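Local coordinates for protein putative beta-glucosidase (Bifidobacterium adolescentis, PDB 5WAB) that is a family 3 glycoside hydrolase with beta-glucosidase activity, splitting sugars from the ends of glycosides, at residues E91-A103 and A291-H304. Residues are numbered along the deposited sequence; the frame is centred on the assembly and turned at random.
Sequences EAMAEECIQEKVA and AMSIDDYHFDVDAH
H304 sits between two carboxylates on helix 83-99, and both of its ring nitrogens are used. H304 ND1 gives a fairly straight (161°) hydrogen bond of 2.8 Å to E96 OE2, on that oxygen's anti lone pair, with carboxylate and ring close to coplanar. H304 NE2 donates to E95 OE1 at 2.9 Å, while A92 CB lies over one face of the H304 ring, 3.8 Å from its centroid. E96 CG also presses on the centre of one face of F299, and water 2 lies over the opposite face. Q99, with CG anti to the backbone N (chi1 168°), extends along the linker so that Q99 OE1 accepts from F299 N at 2.9 Å. These side chains form the close-packed part, with M292 tucked against the K101-A103 backbone, M292 CE 3.2 Å from V102 O. Replacing H304 with an alanine would probably cost E95 OE1 and E96 OE2 their imidazole donors and open a gap beside A92. The solvent side is looser: I98 CG2 meets I294 and Y297, water 1 bridges I294 O and Y297 N, and exposed K101 NZ hydrogen-bonds to M292 O at 2.9 Å, from above the carbonyl plane. The linker thus follows the C-terminal half of helix 83-99 and the turn into strand 102-106, in the TIM-barrel-like N-terminal domain. With E95 also bridged to K146 and E96 bonded to T69, two donating nitrogens imply that H304 is probably protonated, a buried cation balanced by its carboxylates.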
loop_
_atom_site.group_PDB
_atom_site.type_symbol
_atom_site.label_atom_id
_atom_site.label_comp_id
_atom_site.label_asym_id
_atom_site.label_seq_id
_atom_site.Cartn_x
_atom_site.Cartn_y
_atom_site.Cartn_z
ATOM N N GLU A 91 7.774 -14.376 1.822
ATOM C CA GLU A 91 8.568 -15.600 1.805
ATOM C C GLU A 91 8.104 -16.539 0.701
ATOM O O GLU A 91 8.928 -17.151 0.010
ATOM C CB GLU A 91 8.491 -16.298 3.160
ATOM C CG GLU A 91 8.964 -15.464 4.326
ATOM C CD GLU A 91 8.736 -16.176 5.649
ATOM O OE1 GLU A 91 9.722 -16.435 6.365
ATOM O OE2 GLU A 91 7.569 -16.496 5.962
ATOM N N ALA A 92 6.786 -16.671 0.522
ATOM C CA ALA A 92 6.275 -17.539 -0.535
ATOM C C ALA A 92 6.640 -16.998 -1.913
ATOM O O ALA A 92 7.030 -17.762 -2.801
ATOM C CB ALA A 92 4.761 -17.697 -0.399
ATOM N N MET A 93 6.529 -15.678 -2.100
ATOM C CA MET A 93 6.916 -15.051 -3.361
ATOM C C MET A 93 8.383 -15.316 -3.695
ATOM O O MET A 93 8.729 -15.563 -4.857
ATOM C CB MET A 93 6.640 -13.548 -3.294
ATOM C CG MET A 93 5.161 -13.185 -3.268
ATOM S SD MET A 93 4.843 -11.459 -2.829
ATOM C CE MET A 93 5.756 -10.581 -4.080
ATOM N N ALA A 94 9.264 -15.260 -2.693
ATOM C CA ALA A 94 10.678 -15.508 -2.950
ATOM C C ALA A 94 10.926 -16.958 -3.349
ATOM O O ALA A 94 11.727 -17.233 -4.251
ATOM C CB ALA A 94 11.505 -15.148 -1.720
ATOM N N GLU A 95 10.249 -17.901 -2.691
ATOM C CA GLU A 95 10.440 -19.309 -3.018
ATOM C C GLU A 95 9.992 -19.609 -4.444
ATOM O O GLU A 95 10.601 -20.434 -5.136
ATOM C CB GLU A 95 9.685 -20.180 -2.017
ATOM C CG GLU A 95 10.258 -20.109 -0.613
ATOM C CD GLU A 95 9.447 -20.904 0.379
ATOM O OE1 GLU A 95 8.248 -21.147 0.109
ATOM O OE2 GLU A 95 10.005 -21.282 1.433
ATOM N N GLU A 96 8.940 -18.937 -4.911
ATOM C CA GLU A 96 8.555 -19.110 -6.304
ATOM C C GLU A 96 9.602 -18.504 -7.231
ATOM O O GLU A 96 9.891 -19.061 -8.296
ATOM C CB GLU A 96 7.174 -18.499 -6.551
ATOM C CG GLU A 96 6.114 -19.027 -5.600
ATOM C CD GLU A 96 4.691 -18.727 -6.044
ATOM O OE1 GLU A 96 4.499 -18.064 -7.084
ATOM O OE2 GLU A 96 3.761 -19.177 -5.348
ATOM N N CYS A 97 10.207 -17.385 -6.823
ATOM C CA CYS A 97 11.303 -16.814 -7.600
ATOM C C CYS A 97 12.485 -17.766 -7.658
ATOM O O CYS A 97 13.153 -17.868 -8.693
ATOM C CB CYS A 97 11.749 -15.477 -7.005
ATOM S SG CYS A 97 10.582 -14.118 -7.170
ATOM N N ILE A 98 12.756 -18.473 -6.557
ATOM C CA ILE A 98 13.896 -19.387 -6.515
ATOM C C ILE A 98 13.686 -20.553 -7.476
ATOM O O ILE A 98 14.630 -21.015 -8.127
ATOM C CB ILE A 98 14.148 -19.861 -5.070
ATOM C CG1 ILE A 98 14.615 -18.682 -4.216
ATOM C CG2 ILE A 98 15.193 -20.965 -5.032
ATOM C CD1 ILE A 98 14.685 -18.981 -2.735
ATOM N N GLN A 99 12.446 -21.036 -7.594
ATOM C CA GLN A 99 12.148 -22.068 -8.582
ATOM C C GLN A 99 12.353 -21.553 -10.003
ATOM O O GLN A 99 12.890 -22.265 -10.859
ATOM C CB GLN A 99 10.714 -22.572 -8.407
ATOM C CG GLN A 99 10.196 -23.430 -9.565
ATOM C CD GLN A 99 8.765 -23.902 -9.357
ATOM O OE1 GLN A 99 8.446 -24.532 -8.348
ATOM N NE2 GLN A 99 7.893 -23.593 -10.312
ATOM N N GLU A 100 11.957 -20.307 -10.266
ATOM C CA GLU A 100 11.909 -19.778 -11.620
ATOM C C GLU A 100 13.137 -18.952 -11.980
ATOM O O GLU A 100 13.136 -18.283 -13.016
ATOM C CB GLU A 100 10.640 -18.946 -11.807
ATOM C CG GLU A 100 9.367 -19.757 -11.698
ATOM C CD GLU A 100 9.250 -20.793 -12.789
ATOM O OE1 GLU A 100 9.497 -20.442 -13.961
ATOM O OE2 GLU A 100 8.925 -21.959 -12.479
ATOM N N LYS A 101 14.186 -19.007 -11.161
ATOM C CA LYS A 101 15.458 -18.332 -11.428
ATOM C C LYS A 101 15.256 -16.830 -11.629
ATOM O O LYS A 101 15.736 -16.239 -12.597
ATOM C CB LYS A 101 16.164 -18.952 -12.638
ATOM C CG LYS A 101 16.127 -20.481 -12.675
ATOM C CD LYS A 101 16.642 -21.140 -11.402
ATOM C CE LYS A 101 18.139 -21.024 -11.233
ATOM N NZ LYS A 101 18.559 -21.834 -10.051
ATOM N N VAL A 102 14.526 -16.215 -10.698
ATOM C CA VAL A 102 14.259 -14.778 -10.697
ATOM C C VAL A 102 14.955 -14.172 -9.487
ATOM O O VAL A 102 14.598 -14.478 -8.343
ATOM C CB VAL A 102 12.751 -14.478 -10.663
ATOM C CG1 VAL A 102 12.522 -12.983 -10.504
ATOM C CG2 VAL A 102 12.068 -14.992 -11.917
ATOM N N ALA A 103 15.923 -13.282 -9.732
ATOM C CA ALA A 103 16.730 -12.750 -8.636
ATOM C C ALA A 103 16.073 -11.569 -7.938
ATOM O O ALA A 103 16.307 -11.358 -6.742
ATOM C CB ALA A 103 18.117 -12.339 -9.135
ATOM N N ALA A 291 20.741 -17.787 -3.828
ATOM C CA ALA A 291 19.397 -18.252 -4.158
ATOM C C ALA A 291 19.287 -18.687 -5.613
ATOM O O ALA A 291 18.529 -19.610 -5.927
ATOM C CB ALA A 291 18.368 -17.166 -3.846
ATOM N N MET A 292 20.051 -18.064 -6.512
ATOM C CA MET A 292 20.004 -18.446 -7.918
ATOM C C MET A 292 20.890 -19.644 -8.235
ATOM O O MET A 292 20.844 -20.149 -9.362
ATOM C CB MET A 292 20.401 -17.268 -8.813
ATOM C CG MET A 292 19.506 -16.033 -8.711
ATOM S SD MET A 292 17.796 -16.288 -9.221
ATOM C CE MET A 292 16.960 -16.485 -7.644
ATOM N N SER A 293 21.682 -20.121 -7.280
ATOM C CA SER A 293 22.461 -21.330 -7.487
ATOM C C SER A 293 21.747 -22.581 -6.993
ATOM O O SER A 293 22.276 -23.683 -7.163
ATOM C CB SER A 293 23.824 -21.202 -6.802
ATOM O OG SER A 293 24.557 -20.129 -7.360
ATOM N N ILE A 294 20.556 -22.440 -6.409
ATOM C CA ILE A 294 19.771 -23.592 -5.974
ATOM C C ILE A 294 19.210 -24.306 -7.198
ATOM O O ILE A 294 18.472 -23.714 -7.995
ATOM C CB ILE A 294 18.644 -23.162 -5.025
ATOM C CG1 ILE A 294 19.211 -22.557 -3.739
ATOM C CG2 ILE A 294 17.724 -24.338 -4.718
ATOM C CD1 ILE A 294 18.141 -22.135 -2.749
ATOM N N ASP A 295 19.523 -25.593 -7.328
ATOM C CA ASP A 295 19.138 -26.381 -8.489
ATOM C C ASP A 295 17.884 -27.195 -8.210
ATOM O O ASP A 295 17.756 -27.822 -7.154
ATOM C CB ASP A 295 20.270 -27.318 -8.913
ATOM C CG ASP A 295 21.285 -26.645 -9.816
ATOM O OD1 ASP A 295 22.022 -25.755 -9.341
ATOM O OD2 ASP A 295 21.345 -27.013 -11.009
ATOM N N ASP A 296 16.969 -27.177 -9.176
ATOM C CA ASP A 296 15.774 -28.020 -9.186
ATOM C C ASP A 296 14.956 -27.866 -7.906
ATOM O O ASP A 296 14.593 -28.846 -7.249
ATOM C CB ASP A 296 16.145 -29.483 -9.426
ATOM C CG ASP A 296 16.535 -29.748 -10.861
ATOM O OD1 ASP A 296 17.611 -29.265 -11.274
ATOM O OD2 ASP A 296 15.767 -30.430 -11.577
ATOM N N TYR A 297 14.644 -26.622 -7.559
ATOM C CA TYR A 297 13.727 -26.359 -6.462
ATOM C C TYR A 297 12.315 -26.153 -6.993
ATOM O O TYR A 297 12.102 -25.388 -7.938
ATOM C CB TYR A 297 14.150 -25.139 -5.647
ATOM C CG TYR A 297 13.109 -24.774 -4.616
ATOM C CD1 TYR A 297 13.013 -25.477 -3.424
ATOM C CD2 TYR A 297 12.213 -23.737 -4.841
ATOM C CE1 TYR A 297 12.054 -25.159 -2.481
ATOM C CE2 TYR A 297 11.253 -23.410 -3.903
ATOM C CZ TYR A 297 11.178 -24.124 -2.723
ATOM O OH TYR A 297 10.222 -23.802 -1.786
ATOM N N HIS A 298 11.355 -26.831 -6.373
ATOM C CA HIS A 298 9.944 -26.699 -6.712
ATOM C C HIS A 298 9.181 -26.278 -5.466
ATOM O O HIS A 298 9.249 -26.960 -4.437
ATOM C CB HIS A 298 9.396 -28.012 -7.269
ATOM C CG HIS A 298 9.974 -28.390 -8.596
ATOM N ND1 HIS A 298 11.314 -28.666 -8.771
ATOM C CD2 HIS A 298 9.394 -28.554 -9.809
ATOM C CE1 HIS A 298 11.535 -28.972 -10.036
ATOM N NE2 HIS A 298 10.386 -28.914 -10.686
ATOM N N PHE A 299 8.469 -25.159 -5.554
ATOM C CA PHE A 299 7.737 -24.656 -4.403
ATOM C C PHE A 299 6.447 -25.440 -4.201
ATOM O O PHE A 299 5.871 -25.986 -5.147
ATOM C CB PHE A 299 7.438 -23.159 -4.550
ATOM C CG PHE A 299 6.450 -22.816 -5.646
ATOM C CD1 PHE A 299 5.086 -22.800 -5.397
ATOM C CD2 PHE A 299 6.894 -22.456 -6.910
ATOM C CE1 PHE A 299 4.184 -22.465 -6.395
ATOM C CE2 PHE A 299 5.998 -22.124 -7.912
ATOM C CZ PHE A 299 4.640 -22.127 -7.652
ATOM N N ASP A 300 6.005 -25.505 -2.947
ATOM C CA ASP A 300 4.773 -26.204 -2.596
ATOM C C ASP A 300 3.582 -25.377 -3.068
ATOM O O ASP A 300 3.288 -24.319 -2.503
ATOM C CB ASP A 300 4.726 -26.441 -1.090
ATOM C CG ASP A 300 3.668 -27.450 -0.683
ATOM O OD1 ASP A 300 2.664 -27.608 -1.414
ATOM O OD2 ASP A 300 3.837 -28.079 0.383
ATOM N N VAL A 301 2.900 -25.858 -4.112
ATOM C CA VAL A 301 1.778 -25.112 -4.677
ATOM C C VAL A 301 0.655 -24.980 -3.654
ATOM O O VAL A 301 0.088 -23.897 -3.466
ATOM C CB VAL A 301 1.283 -25.781 -5.972
ATOM C CG1 VAL A 301 -0.063 -25.202 -6.382
ATOM C CG2 VAL A 301 2.309 -25.614 -7.081
ATOM N N ASP A 302 0.307 -26.086 -2.991
ATOM C CA ASP A 302 -0.803 -26.053 -2.042
ATOM C C ASP A 302 -0.460 -25.213 -0.820
ATOM O O ASP A 302 -1.325 -24.512 -0.284
ATOM C CB ASP A 302 -1.187 -27.471 -1.619
ATOM C CG ASP A 302 -1.853 -28.255 -2.733
ATOM O OD1 ASP A 302 -2.465 -27.627 -3.623
ATOM O OD2 ASP A 302 -1.759 -29.503 -2.722
ATOM N N ALA A 303 0.790 -25.279 -0.357
ATOM C CA ALA A 303 1.182 -24.475 0.795
ATOM C C ALA A 303 1.103 -22.988 0.478
ATOM O O ALA A 303 0.642 -22.194 1.306
ATOM C CB ALA A 303 2.589 -24.845 1.251
ATOM N N HIS A 304 1.554 -22.591 -0.717
ATOM C CA HIS A 304 1.483 -21.184 -1.097
ATOM C C HIS A 304 0.042 -20.746 -1.318
ATOM O O HIS A 304 -0.324 -19.609 -0.998
ATOM C CB HIS A 304 2.312 -20.935 -2.360
ATOM C CG HIS A 304 3.790 -21.021 -2.145
ATOM N ND1 HIS A 304 4.703 -20.635 -3.103
ATOM C CD2 HIS A 304 4.517 -21.458 -1.089
ATOM C CE1 HIS A 304 5.928 -20.821 -2.643
ATOM N NE2 HIS A 304 5.843 -21.324 -1.425
HETATM O O HOH W 1 15.472 -24.255 -8.520
HETATM O O HOH W 2 5.951 -25.716 -7.749
#